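Local coordinates for ethylbenzene dehydrogenase alpha-subunit (Aromatoleum aromaticum, PDB 2IVF), which is the large molybdopterin-binding subunit of a molybdenum enzyme, holding two guanine dinucleotide forms of the pterin cofactor, a molybdenum atom and an iron-sulfur cluster, at residues A[144-149]-A[161-166]. Sequence-based numbering, arbitrary orientation.
Sequences KYPLKR and VSWDEA
Pro-146 lays its CG over the five-membered ring of Trp-163, 3.7 Å from the centroid of that ring and 14° off its normal, a CH-pi contact in which the two side chains cross at about a right angle. Pro-146 CB reaches Ala-166 CB at 4.1 Å, and with Trp-163 this sets the pyrrolidine ring against the start of helix 163-181. In the loop leading into the helix, Val-161 CG2 lies 4.0 Å from Pro-146 CB. Pro-146 O accepts from Val-161 N at 2.9 Å. In strand 147-149, which starts just after the proline, Lys-148 CB packs on Val-161 CG1 at 3.6 Å. With CG anti to the backbone N (chi1 175°) and the rest of the chain extended, this lysine carries NZ to Glu-165 OE2, a 3.1 Å salt bridge that meets the anti lone pair of the carboxylate; NZ also forms a salt bridge with Asp-169 OD2, one turn further along the helix. Ser-162 is the N-cap of helix 163-181, its OG accepting from Glu-165 N at 3.0 Å. Outside the two segments, Trp-163 NE1 donates to Glu-683 O, which helps to hold the indole in its orientation; Arg-685 is its cation-pi partner. The contact thus joins a mixed sheet of the molybdopterin oxidoreductase fold to the helix after strand 158-160, outermost of that sheet within this chain: a buried apolar seam at the proline, bordered by a lysine whose positive charge is probably well compensated by two carboxylates, which would tend to keep it protonated.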
loop_
_atom_site.group_PDB
_atom_site.type_symbol
_atom_site.label_atom_id
_atom_site.label_comp_id
_atom_site.label_asym_id
_atom_site.label_seq_id
_atom_site.Cartn_x
_atom_site.Cartn_y
_atom_site.Cartn_z
ATOM N N LYS A 144 -1.555 -24.537 -0.011
ATOM C CA LYS A 144 -0.620 -25.267 -0.850
ATOM C C LYS A 144 -1.151 -26.626 -1.280
ATOM O O LYS A 144 -0.564 -27.269 -2.167
ATOM C CB LYS A 144 0.732 -25.420 -0.105
ATOM C CG LYS A 144 1.544 -24.121 -0.036
ATOM C CD LYS A 144 2.929 -24.245 0.704
ATOM C CE LYS A 144 2.912 -25.110 1.941
ATOM N NZ LYS A 144 4.259 -25.161 2.630
ATOM N N TYR A 145 -2.258 -27.060 -0.683
ATOM C CA TYR A 145 -2.858 -28.331 -1.011
ATOM C C TYR A 145 -4.342 -28.179 -1.081
ATOM O O TYR A 145 -4.914 -27.334 -0.367
ATOM C CB TYR A 145 -2.522 -29.420 0.022
ATOM C CG TYR A 145 -1.056 -29.655 0.121
ATOM C CD1 TYR A 145 -0.418 -30.502 -0.754
ATOM C CD2 TYR A 145 -0.288 -28.984 1.053
ATOM C CE1 TYR A 145 0.941 -30.677 -0.717
ATOM C CE2 TYR A 145 1.093 -29.155 1.098
ATOM C CZ TYR A 145 1.686 -30.008 0.218
ATOM O OH TYR A 145 3.034 -30.227 0.253
ATOM N N PRO A 146 -4.973 -28.985 -1.916
ATOM C CA PRO A 146 -6.427 -28.890 -1.948
ATOM C C PRO A 146 -6.989 -29.252 -0.609
ATOM O O PRO A 146 -6.549 -30.233 -0.006
ATOM C CB PRO A 146 -6.836 -29.911 -2.989
ATOM C CG PRO A 146 -5.639 -30.122 -3.834
ATOM C CD PRO A 146 -4.468 -29.963 -2.903
ATOM N N LEU A 147 -7.928 -28.444 -0.145
ATOM C CA LEU A 147 -8.565 -28.645 1.148
ATOM C C LEU A 147 -10.027 -28.890 0.947
ATOM O O LEU A 147 -10.666 -28.215 0.117
ATOM C CB LEU A 147 -8.399 -27.373 1.968
ATOM C CG LEU A 147 -6.949 -27.036 2.285
ATOM C CD1 LEU A 147 -6.880 -25.619 2.978
ATOM C CD2 LEU A 147 -6.341 -28.149 3.120
ATOM N N LYS A 148 -10.560 -29.782 1.764
ATOM C CA LYS A 148 -11.966 -30.065 1.797
ATOM C C LYS A 148 -12.524 -29.803 3.203
ATOM O O LYS A 148 -11.959 -30.225 4.202
ATOM C CB LYS A 148 -12.205 -31.507 1.379
ATOM C CG LYS A 148 -13.674 -31.959 1.484
ATOM C CD LYS A 148 -13.845 -33.186 0.620
ATOM C CE LYS A 148 -15.199 -33.774 0.655
ATOM N NZ LYS A 148 -15.296 -34.654 -0.565
ATOM N N ARG A 149 -13.662 -29.137 3.240
ATOM C CA ARG A 149 -14.323 -28.796 4.469
ATOM C C ARG A 149 -14.689 -30.037 5.255
ATOM O O ARG A 149 -15.246 -31.004 4.719
ATOM C CB ARG A 149 -15.610 -28.013 4.167
ATOM C CG ARG A 149 -16.474 -27.752 5.360
ATOM C CD ARG A 149 -17.583 -26.761 5.003
ATOM N NE ARG A 149 -18.549 -27.298 4.022
ATOM C CZ ARG A 149 -19.617 -28.044 4.291
ATOM N NH1 ARG A 149 -19.903 -28.447 5.532
ATOM N NH2 ARG A 149 -20.404 -28.434 3.290
ATOM N N VAL A 161 -7.109 -33.067 0.519
ATOM C CA VAL A 161 -7.527 -34.112 -0.418
ATOM C C VAL A 161 -6.725 -33.936 -1.698
ATOM O O VAL A 161 -6.032 -32.934 -1.833
ATOM C CB VAL A 161 -9.018 -33.975 -0.741
ATOM C CG1 VAL A 161 -9.838 -34.106 0.543
ATOM C CG2 VAL A 161 -9.272 -32.628 -1.405
ATOM N N SER A 162 -6.864 -34.872 -2.635
ATOM C CA SER A 162 -6.173 -34.799 -3.895
ATOM C C SER A 162 -6.899 -33.837 -4.799
ATOM O O SER A 162 -8.101 -33.591 -4.635
ATOM C CB SER A 162 -6.078 -36.141 -4.591
ATOM O OG SER A 162 -7.365 -36.646 -4.946
ATOM N N TRP A 163 -6.172 -33.310 -5.777
ATOM C CA TRP A 163 -6.802 -32.527 -6.833
ATOM C C TRP A 163 -7.897 -33.364 -7.513
ATOM O O TRP A 163 -8.933 -32.875 -7.911
ATOM C CB TRP A 163 -5.779 -32.105 -7.874
ATOM C CG TRP A 163 -5.133 -30.852 -7.584
ATOM C CD1 TRP A 163 -3.947 -30.673 -6.968
ATOM C CD2 TRP A 163 -5.632 -29.569 -7.897
ATOM N NE1 TRP A 163 -3.669 -29.332 -6.848
ATOM C CE2 TRP A 163 -4.690 -28.630 -7.438
ATOM C CE3 TRP A 163 -6.792 -29.112 -8.530
ATOM C CZ2 TRP A 163 -4.864 -27.263 -7.597
ATOM C CZ3 TRP A 163 -6.961 -27.758 -8.697
ATOM C CH2 TRP A 163 -6.006 -26.844 -8.227
ATOM N N ASP A 164 -7.650 -34.630 -7.649
ATOM C CA ASP A 164 -8.624 -35.501 -8.270
ATOM C C ASP A 164 -9.951 -35.522 -7.519
ATOM O O ASP A 164 -11.016 -35.409 -8.114
ATOM C CB ASP A 164 -8.065 -36.898 -8.311
ATOM C CG ASP A 164 -8.701 -37.717 -9.365
ATOM O OD1 ASP A 164 -8.346 -37.479 -10.538
ATOM O OD2 ASP A 164 -9.548 -38.571 -8.998
ATOM N N GLU A 165 -9.879 -35.684 -6.212
ATOM C CA GLU A 165 -11.088 -35.691 -5.390
ATOM C C GLU A 165 -11.778 -34.347 -5.443
ATOM O O GLU A 165 -13.001 -34.275 -5.676
ATOM C CB GLU A 165 -10.754 -36.039 -3.940
ATOM C CG GLU A 165 -11.910 -35.745 -2.960
ATOM C CD GLU A 165 -11.794 -36.442 -1.624
ATOM O OE1 GLU A 165 -10.813 -37.157 -1.393
ATOM O OE2 GLU A 165 -12.716 -36.296 -0.816
ATOM N N ALA A 166 -10.987 -33.281 -5.260
ATOM C CA ALA A 166 -11.491 -31.888 -5.179
ATOM C C ALA A 166 -12.127 -31.426 -6.502
ATOM O O ALA A 166 -13.280 -30.980 -6.532
ATOM C CB ALA A 166 -10.388 -30.961 -4.730
#